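PDB 4YN8: response regulator ChrA from Corynebacterium diphtheriae, which probably binds DNA to regulate transcription as the response-regulator partner in a haem-sensing two-component system. Local coordinates for residues I6-I11 and I31-E36; T53-P58 and V77-T82; D61-T66 and V93-M98; A87-A92 and M133-K138; A145-I150 and L178-S183. The protein carries 1 engineered substitution. All coordinates share one frame; numbering follows the deposited sequence. Where two conformers were deposited one is given.

Contact 1 of 5, residues I6-I11 and I31-E36; sequences IRVMLI and ITVVAE. With MG (magnesium ion), chain I.
Val-8 and Ile-31 meet methyl to methyl, CG2 of Val-8 lying 3.9 Å from CG2 of Ile-31, and the two side chains slant across each other on one face of the parallel sheet. Leu-10 and Val-33 share that face, the CB of Leu-10 resting 4.1 Å from CG1 of Val-33, and Leu-25 of helix 15-26 covers Ile-31 and Val-33. On the other face Met-9 runs extended over Ala-35. Because its CG stands anti to the backbone N (chi1 179°), CG comes within 3.9 Å of Ala-35 CB, and CE settles 4.0 Å from Ala-35 CB. Val-34 belongs to a beta bulge, where the pairing slips by one residue between Val-8 and Met-9. Its CG1 lies 3.8 Å from the CB of Arg-7, whose guanidinium leads away to a salt bridge with Asp-49. At the bulge Val-8 O accepts from Val-34 N at 2.9 Å and, weakly, from Ala-35 N; Val-8 N donates to Thr-32 O. Ile-31 O binds a magnesium ion at 2.3 Å; the carbonyl oxygens of Asp-26 and Phe-28 bind the same ion. Backbone bonds and methyl packing therefore join the strands of this beta-alpha-beta unit, while the cation gathers carbonyls between helix and outer strand.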
# COMPACT_ATOMS: atom_id res chain seq x y z
N ILE A 6 12.42 -27.05 -0.51
CA ILE A 6 12.66 -25.67 -0.11
C ILE A 6 11.93 -25.49 1.22
O ILE A 6 10.73 -25.81 1.31
CB ILE A 6 12.06 -24.72 -1.17
CG1 ILE A 6 12.79 -24.93 -2.49
CG2 ILE A 6 12.11 -23.28 -0.69
CD1 ILE A 6 12.22 -24.06 -3.60
N ARG A 7 12.62 -24.98 2.24
CA ARG A 7 12.09 -24.93 3.61
C ARG A 7 11.49 -23.54 3.80
O ARG A 7 12.20 -22.53 3.77
CB ARG A 7 13.22 -25.14 4.62
CG ARG A 7 13.85 -26.51 4.48
CD ARG A 7 15.21 -26.64 5.18
NE ARG A 7 16.17 -25.82 4.52
CZ ARG A 7 17.38 -25.57 5.02
NH1 ARG A 7 17.78 -26.15 6.16
NH2 ARG A 7 18.19 -24.78 4.37
N VAL A 8 10.18 -23.51 3.99
CA VAL A 8 9.44 -22.27 4.06
C VAL A 8 9.01 -21.91 5.46
O VAL A 8 8.54 -22.79 6.19
CB VAL A 8 8.23 -22.35 3.15
CG1 VAL A 8 7.22 -21.22 3.44
CG2 VAL A 8 8.71 -22.32 1.71
N MET A 9 9.15 -20.65 5.80
CA MET A 9 8.44 -20.08 6.95
C MET A 9 7.27 -19.26 6.45
O MET A 9 7.45 -18.38 5.63
CB MET A 9 9.31 -19.19 7.81
CG MET A 9 8.55 -18.58 9.00
SD MET A 9 9.75 -17.95 10.21
CE MET A 9 8.83 -18.16 11.72
N LEU A 10 6.10 -19.58 6.94
CA LEU A 10 4.84 -18.98 6.47
C LEU A 10 4.28 -18.13 7.58
O LEU A 10 4.05 -18.64 8.68
CB LEU A 10 3.86 -20.10 6.16
CG LEU A 10 2.44 -19.67 5.80
CD1 LEU A 10 2.50 -18.87 4.52
CD2 LEU A 10 1.61 -20.91 5.62
N ILE A 11 4.01 -16.87 7.28
CA ILE A 11 3.65 -15.87 8.28
C ILE A 11 2.34 -15.21 7.86
O ILE A 11 2.22 -14.73 6.72
CB ILE A 11 4.74 -14.83 8.40
CG1 ILE A 11 6.07 -15.53 8.67
CG2 ILE A 11 4.43 -13.83 9.52
CD1 ILE A 11 7.21 -14.59 9.01
N ILE A 31 8.46 -28.46 -1.71
CA ILE A 31 8.24 -27.44 -0.72
C ILE A 31 7.77 -28.03 0.59
O ILE A 31 6.79 -28.81 0.64
CB ILE A 31 7.24 -26.37 -1.22
CG1 ILE A 31 7.74 -25.73 -2.51
CG2 ILE A 31 6.97 -25.32 -0.10
CD1 ILE A 31 6.74 -24.80 -3.20
N THR A 32 8.35 -27.55 1.67
CA THR A 32 7.96 -27.95 3.00
C THR A 32 7.83 -26.72 3.90
O THR A 32 8.79 -25.96 4.02
CB THR A 32 8.98 -28.90 3.66
OG1 THR A 32 9.06 -30.12 2.94
CG2 THR A 32 8.51 -29.27 5.04
N VAL A 33 6.70 -26.56 4.56
CA VAL A 33 6.55 -25.49 5.54
C VAL A 33 7.13 -25.98 6.85
O VAL A 33 6.56 -26.90 7.49
CB VAL A 33 5.10 -25.09 5.69
CG1 VAL A 33 4.90 -24.01 6.77
CG2 VAL A 33 4.63 -24.59 4.32
N VAL A 34 8.29 -25.48 7.19
CA VAL A 34 9.00 -25.88 8.43
C VAL A 34 8.71 -25.01 9.65
O VAL A 34 9.10 -25.37 10.75
CB VAL A 34 10.51 -25.95 8.20
CG1 VAL A 34 10.83 -26.90 7.06
CG2 VAL A 34 11.07 -24.58 7.96
N ALA A 35 8.04 -23.88 9.46
CA ALA A 35 7.80 -22.90 10.55
C ALA A 35 6.61 -22.04 10.16
O ALA A 35 6.41 -21.76 8.97
CB ALA A 35 9.02 -22.03 10.78
N GLU A 36 5.84 -21.62 11.16
CA GLU A 36 4.76 -20.65 10.96
C GLU A 36 4.81 -19.58 12.02
O GLU A 36 5.21 -19.86 13.18
CB GLU A 36 3.43 -21.37 11.07
CG GLU A 36 3.13 -22.27 9.89
CD GLU A 36 1.81 -23.01 10.07
OE1 GLU A 36 0.71 -22.37 9.99
OE2 GLU A 36 1.88 -24.23 10.27
MG MG I . 5.85 -30.92 0.45
O HOH W 1 8.25 -31.52 0.45
O HOH W 2 5.40 -33.11 0.14

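Contact 2 of 5, residues T53-P58 and V77-T82; sequences TDIQMP and VLILTT. With MG (magnesium ion), chain F; SO4 (sulfate ion), chain B.
In the CheY-like receiver domain of ChrA, strand 50-53 pairs with strand 77-81 through Thr-53 and Ile-79, just before the probable phosphorylation site. Thr-53 N donates to Leu-78 O at 2.9 Å, and Thr-53 O accepts from Leu-80 N at 2.8 Å. With chi1 at -172°, OG1 of Thr-53 lies opposite the backbone N and donates to Asp-54 O, in the carbonyl plane and on a lone pair, while CG2 packs 3.7 Å from CG1 of Val-77. Ile-55 crosses Ile-79 at about a right angle, its CG1 3.8 Å from Ile-79 CG2. Asp-54, in the conformer described, gives OD1 to a magnesium ion at 2.3 Å, a site completed by Asp-12, His-14 and waters; Lys-103 hydrogen-bonds the same OD1. A sulfate ion, probably from the crystallisation liquor, bridges the two segments. Its O4 takes Thr-81 OG1 at 2.7 Å and Ile-55 N at 3.1 Å; its O3 takes Gln-56 N at 3.1 Å. Thr-85 and Lys-103 also grip the anion. Three side chains and two backbone amides cradle a tetrahedral group beside the metal-bound aspartate, consistent with the phosphoryl pocket of receiver domains, in which Asp-54 would be the phosphoacceptor and Thr-81 the hydroxyl that senses it.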
# COMPACT_ATOMS: atom_id res chain seq x y z
N THR A 53 5.12 -14.30 3.43
CA THR A 53 4.43 -13.46 4.42
C THR A 53 3.31 -12.62 3.80
O THR A 53 3.39 -12.30 2.66
CB THR A 53 5.42 -12.49 5.14
OG1 THR A 53 4.73 -11.81 6.24
CG2 THR A 53 5.99 -11.45 4.26
N ASP A 54 2.27 -12.47 4.63
CA ASP A 54 1.19 -11.47 4.62
C ASP A 54 1.70 -10.04 4.79
O ASP A 54 2.81 -9.84 5.29
CB ASP A 54 0.44 -11.83 6.00
CG ASP A 54 -0.93 -11.44 6.05
OD1 ASP A 54 -1.81 -12.03 5.32
OD2 ASP A 54 -1.21 -10.60 6.92
N ILE A 55 0.87 -9.02 4.47
CA ILE A 55 1.21 -7.66 4.81
C ILE A 55 0.64 -7.24 6.19
O ILE A 55 1.40 -6.87 7.09
CB ILE A 55 0.70 -6.65 3.74
CG1 ILE A 55 1.18 -7.04 2.36
CG2 ILE A 55 1.04 -5.24 4.16
CD1 ILE A 55 0.56 -6.19 1.26
N GLN A 56 -0.68 -7.36 6.36
CA GLN A 56 -1.41 -6.84 7.53
C GLN A 56 -1.28 -7.69 8.76
O GLN A 56 -1.97 -8.65 8.86
CB GLN A 56 -2.92 -6.86 7.19
CG GLN A 56 -3.26 -6.08 5.96
CD GLN A 56 -4.76 -5.91 5.82
OE1 GLN A 56 -5.43 -6.60 5.02
NE2 GLN A 56 -5.29 -5.01 6.62
N MET A 57 -0.38 -7.34 9.69
CA MET A 57 -0.25 -8.12 10.93
C MET A 57 0.09 -7.15 12.05
O MET A 57 0.88 -6.23 11.85
CB MET A 57 0.91 -9.12 10.85
CG MET A 57 0.78 -10.05 9.68
SD MET A 57 2.06 -11.29 9.43
CE MET A 57 3.43 -10.24 9.05
N PRO A 58 -0.44 -7.41 13.25
CA PRO A 58 -0.15 -6.53 14.38
C PRO A 58 1.28 -6.74 14.85
O PRO A 58 1.89 -7.80 14.64
CB PRO A 58 -1.17 -7.03 15.43
CG PRO A 58 -1.08 -8.51 15.29
CD PRO A 58 -0.98 -8.70 13.74
N VAL A 77 12.17 -13.04 0.59
CA VAL A 77 10.77 -12.93 1.02
C VAL A 77 9.83 -12.91 -0.19
O VAL A 77 10.11 -12.21 -1.18
CB VAL A 77 10.55 -11.66 1.80
CG1 VAL A 77 9.08 -11.43 2.19
CG2 VAL A 77 11.49 -11.66 3.01
N LEU A 78 8.78 -13.72 -0.11
CA LEU A 78 7.67 -13.64 -1.03
C LEU A 78 6.50 -13.04 -0.26
O LEU A 78 6.04 -13.63 0.73
CB LEU A 78 7.32 -15.05 -1.58
CG LEU A 78 5.99 -15.20 -2.30
CD1 LEU A 78 6.09 -14.31 -3.56
CD2 LEU A 78 5.81 -16.67 -2.65
N ILE A 79 6.00 -11.87 -0.71
CA ILE A 79 4.84 -11.23 -0.10
C ILE A 79 3.59 -11.66 -0.84
O ILE A 79 3.53 -11.60 -2.08
CB ILE A 79 4.96 -9.69 -0.14
CG1 ILE A 79 6.05 -9.25 0.80
CG2 ILE A 79 3.64 -9.02 0.18
CD1 ILE A 79 6.34 -7.74 0.73
N LEU A 80 2.62 -12.10 -0.05
CA LEU A 80 1.28 -12.47 -0.53
C LEU A 80 0.26 -11.47 -0.10
O LEU A 80 0.23 -11.00 1.04
CB LEU A 80 0.87 -13.83 -0.06
CG LEU A 80 1.79 -15.01 -0.37
CD1 LEU A 80 1.25 -16.34 0.16
CD2 LEU A 80 2.13 -15.14 -1.83
N THR A 81 -0.63 -11.12 -1.03
CA THR A 81 -1.70 -10.21 -0.65
C THR A 81 -2.94 -10.54 -1.45
O THR A 81 -3.01 -11.58 -2.08
CB THR A 81 -1.22 -8.77 -0.76
OG1 THR A 81 -2.10 -7.87 -0.05
CG2 THR A 81 -1.02 -8.34 -2.20
N THR A 82 -3.97 -9.69 -1.32
CA THR A 82 -5.20 -9.84 -2.10
C THR A 82 -5.40 -8.58 -2.98
O THR A 82 -4.95 -7.48 -2.67
CB THR A 82 -6.44 -10.06 -1.22
OG1 THR A 82 -6.71 -8.94 -0.39
CG2 THR A 82 -6.24 -11.25 -0.29
MG MG F . -3.44 -12.30 6.90
S SO4 B . -2.87 -8.83 3.20
O1 SO4 B . -3.76 -9.81 2.55
O2 SO4 B . -3.50 -7.51 3.15
O3 SO4 B . -2.53 -9.07 4.62
O4 SO4 B . -1.53 -8.76 2.45
O HOH W 3 -4.10 -10.61 6.07
O HOH W 4 -1.85 -11.46 8.16
O HOH W 5 -4.47 -13.75 5.87

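Contact 3 of 5, residues D61-T66 and V93-M98; sequences DGITLT and VEAGAM
A chi1 of -60° at Thr-66 divides the work of its two branches: OG1 turns beside its own backbone N, back into the helix, and CG2 is carried across to Ala-95 and Ala-97. The contact is part of the helical layer of the receiver domain, where the first turns of helix 62-72 pack on the carboxyl end of helix 89-94 and the loop that leads into strand 99-102. No hydrogen bond joins the segments; small apolar groups do. Thr-66 CG2 is 4.0 Å from Ala-95 CB and 3.8 Å from Ala-97 CB, one methyl touching both alanines, with Ile-63 adding its CG2 at 4.3 Å from Ala-95 CB. Gly-96 takes the chain out of the helix with positive phi (70°), a backbone shape that favours glycine, and so brings Ala-97 round to the same threonine. Thr-66 also touches Val-77 and Ile-79 of strand 77-81, which places the contact against the sheet. At the start of helix 62-72, Asp-61 is the N-cap, OD1 accepting from Thr-64 N at 2.9 Å. One turn further, the hydroxyl of Thr-66 is satisfied internally: OG1 donates to Gly-62 O at 2.7 Å, and that carbonyl also receives Thr-66 N at 2.9 Å.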
# COMPACT_ATOMS: atom_id res chain seq x y z
N ASP A 61 4.59 -5.94 10.97
CA ASP A 61 3.88 -6.29 9.76
C ASP A 61 4.87 -6.78 8.67
O ASP A 61 6.07 -6.83 8.87
CB ASP A 61 2.96 -5.14 9.27
CG ASP A 61 3.70 -3.93 8.75
OD1 ASP A 61 4.88 -4.00 8.36
OD2 ASP A 61 3.04 -2.84 8.64
N GLY A 62 4.32 -7.22 7.55
CA GLY A 62 5.13 -7.85 6.50
C GLY A 62 6.04 -6.82 5.82
O GLY A 62 7.10 -7.19 5.28
N ILE A 63 5.64 -5.54 5.80
CA ILE A 63 6.51 -4.48 5.23
C ILE A 63 7.78 -4.30 6.10
O ILE A 63 8.92 -4.34 5.61
CB ILE A 63 5.72 -3.18 5.15
CG1 ILE A 63 4.53 -3.37 4.22
CG2 ILE A 63 6.59 -2.02 4.67
CD1 ILE A 63 3.44 -2.35 4.47
N THR A 64 7.58 -4.18 7.43
CA THR A 64 8.68 -4.01 8.34
C THR A 64 9.55 -5.27 8.33
O THR A 64 10.80 -5.18 8.36
CB THR A 64 8.16 -3.75 9.76
OG1 THR A 64 7.35 -2.58 9.68
CG2 THR A 64 9.30 -3.58 10.74
N LEU A 65 8.91 -6.44 8.31
CA LEU A 65 9.66 -7.69 8.25
C LEU A 65 10.55 -7.81 7.00
O LEU A 65 11.72 -8.26 7.05
CB LEU A 65 8.70 -8.90 8.29
CG LEU A 65 9.35 -10.25 8.06
CD1 LEU A 65 10.29 -10.50 9.24
CD2 LEU A 65 8.27 -11.33 7.89
N THR A 66 9.98 -7.43 5.85
CA THR A 66 10.75 -7.42 4.59
C THR A 66 12.01 -6.56 4.71
O THR A 66 13.09 -7.01 4.31
CB THR A 66 9.86 -7.02 3.39
OG1 THR A 66 8.81 -8.02 3.33
CG2 THR A 66 10.64 -7.00 2.09
N VAL A 93 5.13 -2.90 -1.82
CA VAL A 93 5.89 -2.98 -3.06
C VAL A 93 7.21 -2.19 -2.92
O VAL A 93 8.30 -2.63 -3.37
CB VAL A 93 5.03 -2.56 -4.26
CG1 VAL A 93 5.86 -2.43 -5.55
CG2 VAL A 93 3.90 -3.58 -4.47
N GLU A 94 7.14 -1.04 -2.29
CA GLU A 94 8.35 -0.21 -2.07
C GLU A 94 9.38 -0.88 -1.19
O GLU A 94 10.57 -0.57 -1.28
CB GLU A 94 7.98 1.13 -1.47
CG GLU A 94 7.28 2.01 -2.51
CD GLU A 94 6.79 3.34 -1.94
OE1 GLU A 94 6.40 3.39 -0.75
OE2 GLU A 94 6.78 4.33 -2.72
N ALA A 95 8.95 -1.83 -0.40
CA ALA A 95 9.90 -2.56 0.46
C ALA A 95 10.84 -3.45 -0.31
O ALA A 95 11.88 -3.87 0.24
CB ALA A 95 9.16 -3.32 1.53
N GLY A 96 10.51 -3.78 -1.55
CA GLY A 96 11.43 -4.56 -2.37
C GLY A 96 11.67 -5.99 -1.99
O GLY A 96 12.83 -6.51 -2.03
N ALA A 97 10.59 -6.69 -1.64
CA ALA A 97 10.67 -8.14 -1.48
C ALA A 97 11.08 -8.78 -2.80
O ALA A 97 10.78 -8.26 -3.86
CB ALA A 97 9.33 -8.67 -1.06
N MET A 98 11.73 -9.93 -2.71
CA MET A 98 12.11 -10.71 -3.88
C MET A 98 10.90 -11.00 -4.75
O MET A 98 10.97 -10.80 -5.98
CB MET A 98 12.81 -11.99 -3.46
CG MET A 98 13.35 -12.87 -4.55
SD MET A 98 14.62 -12.09 -5.58
CE MET A 98 15.82 -11.61 -4.38

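Contact 4 of 5, residues A87-A92 and M133-K138; sequences ADILAA and MQRVSK
Arg-135 and Ala-87 form the close-fitting half of this contact. The guanidinium brings its edge to a single carbonyl oxygen: NH1 donates to Ala-87 O at 2.8 Å, nearly in line with the C=O bond, and NH2 adds a weak bond to Ala-87 O at 3.1 Å. The same oxygen also takes a weak bond from Ile-89 N across the inverse gamma turn centred on Asp-88. A chi1 of 175° lays CG of Arg-135 3.7 Å from CG2 of Ile-89, the two side chains sliding by each other in opposite directions; the bend at chi2 (64°) then turns the rest of the chain toward the start of helix 89-94. Asp-88 caps the helix, OD1 accepting from Ala-91 N at 3.1 Å; its charge lies 5.2 Å from Arg-135, measured OD1 to NH2, and may add a mild attraction. The other half is sparse and faces solvent. There Leu-90 CB and Val-136 CG1 approach only to 4.2 Å, both residues being exposed. Helix 126-136 follows strand 123-124 and uses Ala-131 and Leu-132 to extend the packing on helix 89-94, whose other flank lies on Ile-63 of helix 62-72.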
# COMPACT_ATOMS: atom_id res chain seq x y z
N ALA A 87 -4.59 -3.23 3.12
CA ALA A 87 -3.22 -2.93 3.54
C ALA A 87 -2.54 -1.90 2.64
O ALA A 87 -3.02 -1.60 1.55
CB ALA A 87 -2.40 -4.18 3.53
N ASP A 88 -1.36 -1.46 3.07
CA ASP A 88 -0.59 -0.47 2.33
C ASP A 88 0.22 -1.17 1.26
O ASP A 88 1.44 -1.47 1.44
CB ASP A 88 0.33 0.32 3.24
CG ASP A 88 0.83 1.59 2.60
OD1 ASP A 88 0.81 1.75 1.36
OD2 ASP A 88 1.28 2.43 3.38
N ILE A 89 -0.46 -1.46 0.16
CA ILE A 89 0.16 -2.24 -0.91
C ILE A 89 1.34 -1.45 -1.53
O ILE A 89 2.35 -2.07 -1.88
CB ILE A 89 -0.88 -2.69 -1.95
CG1 ILE A 89 -0.24 -3.59 -3.03
CG2 ILE A 89 -1.51 -1.48 -2.59
CD1 ILE A 89 -1.27 -4.25 -3.94
N LEU A 90 1.24 -0.14 -1.65
CA LEU A 90 2.36 0.63 -2.18
C LEU A 90 3.59 0.50 -1.26
O LEU A 90 4.70 0.25 -1.75
CB LEU A 90 1.99 2.06 -2.39
CG LEU A 90 3.14 2.99 -2.86
CD1 LEU A 90 3.70 2.52 -4.18
CD2 LEU A 90 2.64 4.45 -2.93
N ALA A 91 3.40 0.66 0.05
CA ALA A 91 4.57 0.50 0.96
C ALA A 91 5.15 -0.90 0.86
O ALA A 91 6.38 -1.06 0.96
CB ALA A 91 4.21 0.84 2.39
N ALA A 92 4.29 -1.92 0.68
CA ALA A 92 4.75 -3.31 0.54
C ALA A 92 5.59 -3.49 -0.71
O ALA A 92 6.66 -4.13 -0.68
CB ALA A 92 3.59 -4.31 0.55
N MET A 133 -1.70 -0.52 -9.24
CA MET A 133 -2.14 0.58 -10.11
C MET A 133 -3.54 1.01 -9.81
O MET A 133 -3.83 2.19 -9.67
CB MET A 133 -2.07 0.13 -11.55
CG MET A 133 -0.65 0.06 -12.00
SD MET A 133 -0.24 1.56 -12.87
CE MET A 133 -1.27 1.43 -14.33
N GLN A 134 -4.42 0.03 -9.61
CA GLN A 134 -5.81 0.33 -9.24
C GLN A 134 -5.90 1.09 -7.94
O GLN A 134 -6.66 2.02 -7.81
CB GLN A 134 -6.64 -0.94 -9.08
CG GLN A 134 -6.78 -1.83 -10.29
CD GLN A 134 -8.20 -2.39 -10.38
OE1 GLN A 134 -9.10 -1.89 -9.71
NE2 GLN A 134 -8.41 -3.40 -11.22
N ARG A 135 -5.08 0.69 -6.95
CA ARG A 135 -5.12 1.32 -5.65
C ARG A 135 -4.62 2.76 -5.71
O ARG A 135 -5.24 3.63 -5.12
CB ARG A 135 -4.28 0.51 -4.65
CG ARG A 135 -4.11 1.12 -3.28
CD ARG A 135 -5.45 1.24 -2.50
NE ARG A 135 -5.08 1.60 -1.15
CZ ARG A 135 -4.70 0.73 -0.20
NH1 ARG A 135 -4.81 -0.58 -0.41
NH2 ARG A 135 -4.36 1.19 0.99
N VAL A 136 -3.48 2.98 -6.34
CA VAL A 136 -2.90 4.29 -6.23
C VAL A 136 -3.37 5.30 -7.26
O VAL A 136 -3.18 6.47 -7.02
CB VAL A 136 -1.40 4.27 -6.20
CG1 VAL A 136 -0.86 3.27 -5.18
CG2 VAL A 136 -0.82 3.98 -7.51
N SER A 137 -3.88 4.86 -8.39
CA SER A 137 -4.26 5.79 -9.48
C SER A 137 -5.73 6.19 -9.39
O SER A 137 -6.55 5.67 -10.15
CB SER A 137 -4.01 5.11 -10.79
OG SER A 137 -4.10 6.05 -11.88
N LYS A 138 -6.05 7.04 -8.42
CA LYS A 138 -7.44 7.50 -8.18
C LYS A 138 -7.74 8.85 -8.85
O LYS A 138 -7.16 9.80 -8.47
CB LYS A 138 -7.62 7.74 -6.71
CG LYS A 138 -7.38 6.56 -5.83
CD LYS A 138 -8.34 5.47 -6.18
CE LYS A 138 -8.62 4.61 -4.96
NZ LYS A 138 -8.36 3.20 -5.32

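Contact 5 of 5, residues A145-I150 and L178-S183; sequences AREIEI and LVHIYS. With SO4 (sulfate ion), chain D.
Glu-147 crosses from helix 145-155 to helix 171-185 with every part of its side chain engaged. CB lies 3.7 Å from CG1 of Ile-181, and CG comes closer, at 3.6 Å from that CG1 of Ile-181, the two chains sliding past each other in opposite directions. Beyond CG the chain stays extended and the carboxylate divides its oxygens. OE1 turns back to accept from Ser-144 N just ahead of its own helix. OE2 receives ND1 of His-180 at 2.5 Å, through its syn lone pair and with the N-H almost straight (174°). That exact length is doubtful, since the histidine was modelled in two conformers. The donor meets the carboxylate with its ring nearly coplanar, the planes 22° apart, and OE2 sits at the ring edge. Donors on both oxygens would tend to stabilise a negative carboxylate. Beside this polar bridge Ile-150 fills the apolar part: its CG2 is 3.7 Å from CD2 of Leu-178 and 4.0 Å from CD1 of Ile-181. The short helical segments run almost perpendicular, crossing at -89° with axes 10.5 Å apart. Both belong to the LuxR-type helix-turn-helix domain, where helix 171-185 is probably the DNA-recognition helix. Helix 160-167 lies against this pair through Leu-167, which touches Ile-150, and Asn-160, which touches Leu-178, while helix 190-199 touches Leu-178 and Tyr-182 through Arg-190.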
# COMPACT_ATOMS: atom_id res chain seq x y z
N ALA A 145 -18.57 24.12 -7.51
CA ALA A 145 -19.00 25.47 -7.76
C ALA A 145 -18.68 26.34 -6.54
O ALA A 145 -18.26 27.48 -6.69
CB ALA A 145 -20.49 25.52 -8.07
N ARG A 146 -18.89 25.79 -5.34
CA ARG A 146 -18.63 26.52 -4.10
C ARG A 146 -17.17 26.84 -3.95
O ARG A 146 -16.78 27.94 -3.57
CB ARG A 146 -19.08 25.72 -2.89
CG ARG A 146 -18.73 26.37 -1.55
CD ARG A 146 -19.51 27.69 -1.39
NE ARG A 146 -20.87 27.38 -0.91
CZ ARG A 146 -21.82 28.28 -0.64
NH1 ARG A 146 -21.65 29.56 -0.96
NH2 ARG A 146 -22.98 27.88 -0.09
N GLU A 147 -16.32 25.87 -4.29
CA GLU A 147 -14.90 26.09 -4.19
C GLU A 147 -14.41 27.16 -5.20
O GLU A 147 -13.56 28.00 -4.85
CB GLU A 147 -14.15 24.76 -4.38
CG GLU A 147 -14.21 23.82 -3.14
CD GLU A 147 -13.79 22.37 -3.43
OE1 GLU A 147 -13.86 21.87 -4.60
OE2 GLU A 147 -13.44 21.67 -2.44
N ILE A 148 -14.96 27.14 -6.41
CA ILE A 148 -14.63 28.16 -7.43
C ILE A 148 -15.06 29.54 -6.96
O ILE A 148 -14.31 30.51 -7.06
CB ILE A 148 -15.31 27.84 -8.77
CG1 ILE A 148 -14.78 26.53 -9.39
CG2 ILE A 148 -15.21 29.04 -9.72
CD1 ILE A 148 -13.27 26.50 -9.55
N GLU A 149 -16.25 29.61 -6.35
CA GLU A 149 -16.76 30.85 -5.80
C GLU A 149 -15.88 31.36 -4.73
O GLU A 149 -15.58 32.57 -4.69
CB GLU A 149 -18.16 30.61 -5.20
CG GLU A 149 -18.86 31.85 -4.72
CD GLU A 149 -20.26 31.53 -4.15
OE1 GLU A 149 -20.45 30.42 -3.57
OE2 GLU A 149 -21.14 32.39 -4.25
N ILE A 150 -15.41 30.49 -3.84
CA ILE A 150 -14.50 30.95 -2.83
C ILE A 150 -13.21 31.49 -3.43
O ILE A 150 -12.70 32.54 -2.98
CB ILE A 150 -14.21 29.82 -1.81
CG1 ILE A 150 -15.44 29.65 -0.88
CG2 ILE A 150 -13.00 30.09 -0.97
CD1 ILE A 150 -15.37 28.41 -0.05
N LEU A 178 -11.32 25.86 2.34
CA LEU A 178 -9.94 26.27 1.99
C LEU A 178 -8.98 25.11 2.16
O LEU A 178 -8.08 24.91 1.31
CB LEU A 178 -9.45 27.49 2.76
CG LEU A 178 -10.17 28.79 2.43
CD1 LEU A 178 -9.71 29.86 3.40
CD2 LEU A 178 -9.96 29.17 0.97
N VAL A 179 -9.14 24.34 3.23
CA VAL A 179 -8.26 23.14 3.37
C VAL A 179 -8.35 22.22 2.16
O VAL A 179 -7.29 21.80 1.61
CB VAL A 179 -8.52 22.35 4.71
CG1 VAL A 179 -7.80 21.01 4.68
CG2 VAL A 179 -8.09 23.19 5.89
N HIS A 180 -9.56 21.98 1.68
CA HIS A 180 -9.74 21.07 0.59
C HIS A 180 -9.20 21.69 -0.69
O HIS A 180 -8.56 21.01 -1.48
CB HIS A 180 -11.18 20.70 0.39
CG HIS A 180 -11.37 19.55 -0.54
ND1 HIS A 180 -12.12 19.63 -1.69
CD2 HIS A 180 -10.89 18.28 -0.50
CE1 HIS A 180 -12.11 18.47 -2.31
NE2 HIS A 180 -11.36 17.63 -1.61
N ILE A 181 -9.44 22.99 -0.86
CA ILE A 181 -8.98 23.67 -2.09
C ILE A 181 -7.46 23.64 -2.16
O ILE A 181 -6.87 23.34 -3.25
CB ILE A 181 -9.52 25.14 -2.12
CG1 ILE A 181 -11.00 25.19 -2.40
CG2 ILE A 181 -8.75 25.98 -3.12
CD1 ILE A 181 -11.68 26.46 -1.92
N TYR A 182 -6.80 23.95 -1.05
CA TYR A 182 -5.33 24.01 -1.01
C TYR A 182 -4.75 22.66 -1.32
O TYR A 182 -3.73 22.53 -2.02
CB TYR A 182 -4.85 24.47 0.37
CG TYR A 182 -5.14 25.90 0.76
CD1 TYR A 182 -5.75 26.80 -0.11
CD2 TYR A 182 -4.79 26.37 2.01
CE1 TYR A 182 -6.03 28.10 0.28
CE2 TYR A 182 -5.04 27.66 2.38
CZ TYR A 182 -5.68 28.51 1.54
OH TYR A 182 -5.95 29.79 1.95
N SER A 183 -5.39 21.63 -0.82
CA SER A 183 -4.95 20.26 -1.11
C SER A 183 -5.06 19.96 -2.63
O SER A 183 -4.09 19.50 -3.23
CB SER A 183 -5.70 19.27 -0.22
OG SER A 183 -5.71 17.97 -0.79
S SO4 D . -4.23 31.12 4.72
O1 SO4 D . -5.62 30.90 4.22
O2 SO4 D . -4.22 32.01 5.88
O3 SO4 D . -3.86 29.75 5.03
O4 SO4 D . -3.29 31.75 3.79

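Contacts 1 to 3 lie within the receiver domain and contact 5 in the DNA-binding domain. Contacts 1 and 2 share the parallel sheet, their centres about 14 Å apart, and touch where Ile-11 reaches Asp-54 and Thr-53. Contacts 2 and 3, centres about 8 Å apart, interleave along the chain, linking the metal and sulfate site to helices 62-72 and 89-94. Contacts 3 and 4 interleave too, both using helix 89-94. Contact 4 ties that helix to helix 126-136, which leads toward helix 145-155 of contact 5. Contacts 4 and 5 do not touch, their nearest atoms about 11 Å apart, consistent with two separate domains joined by a linker.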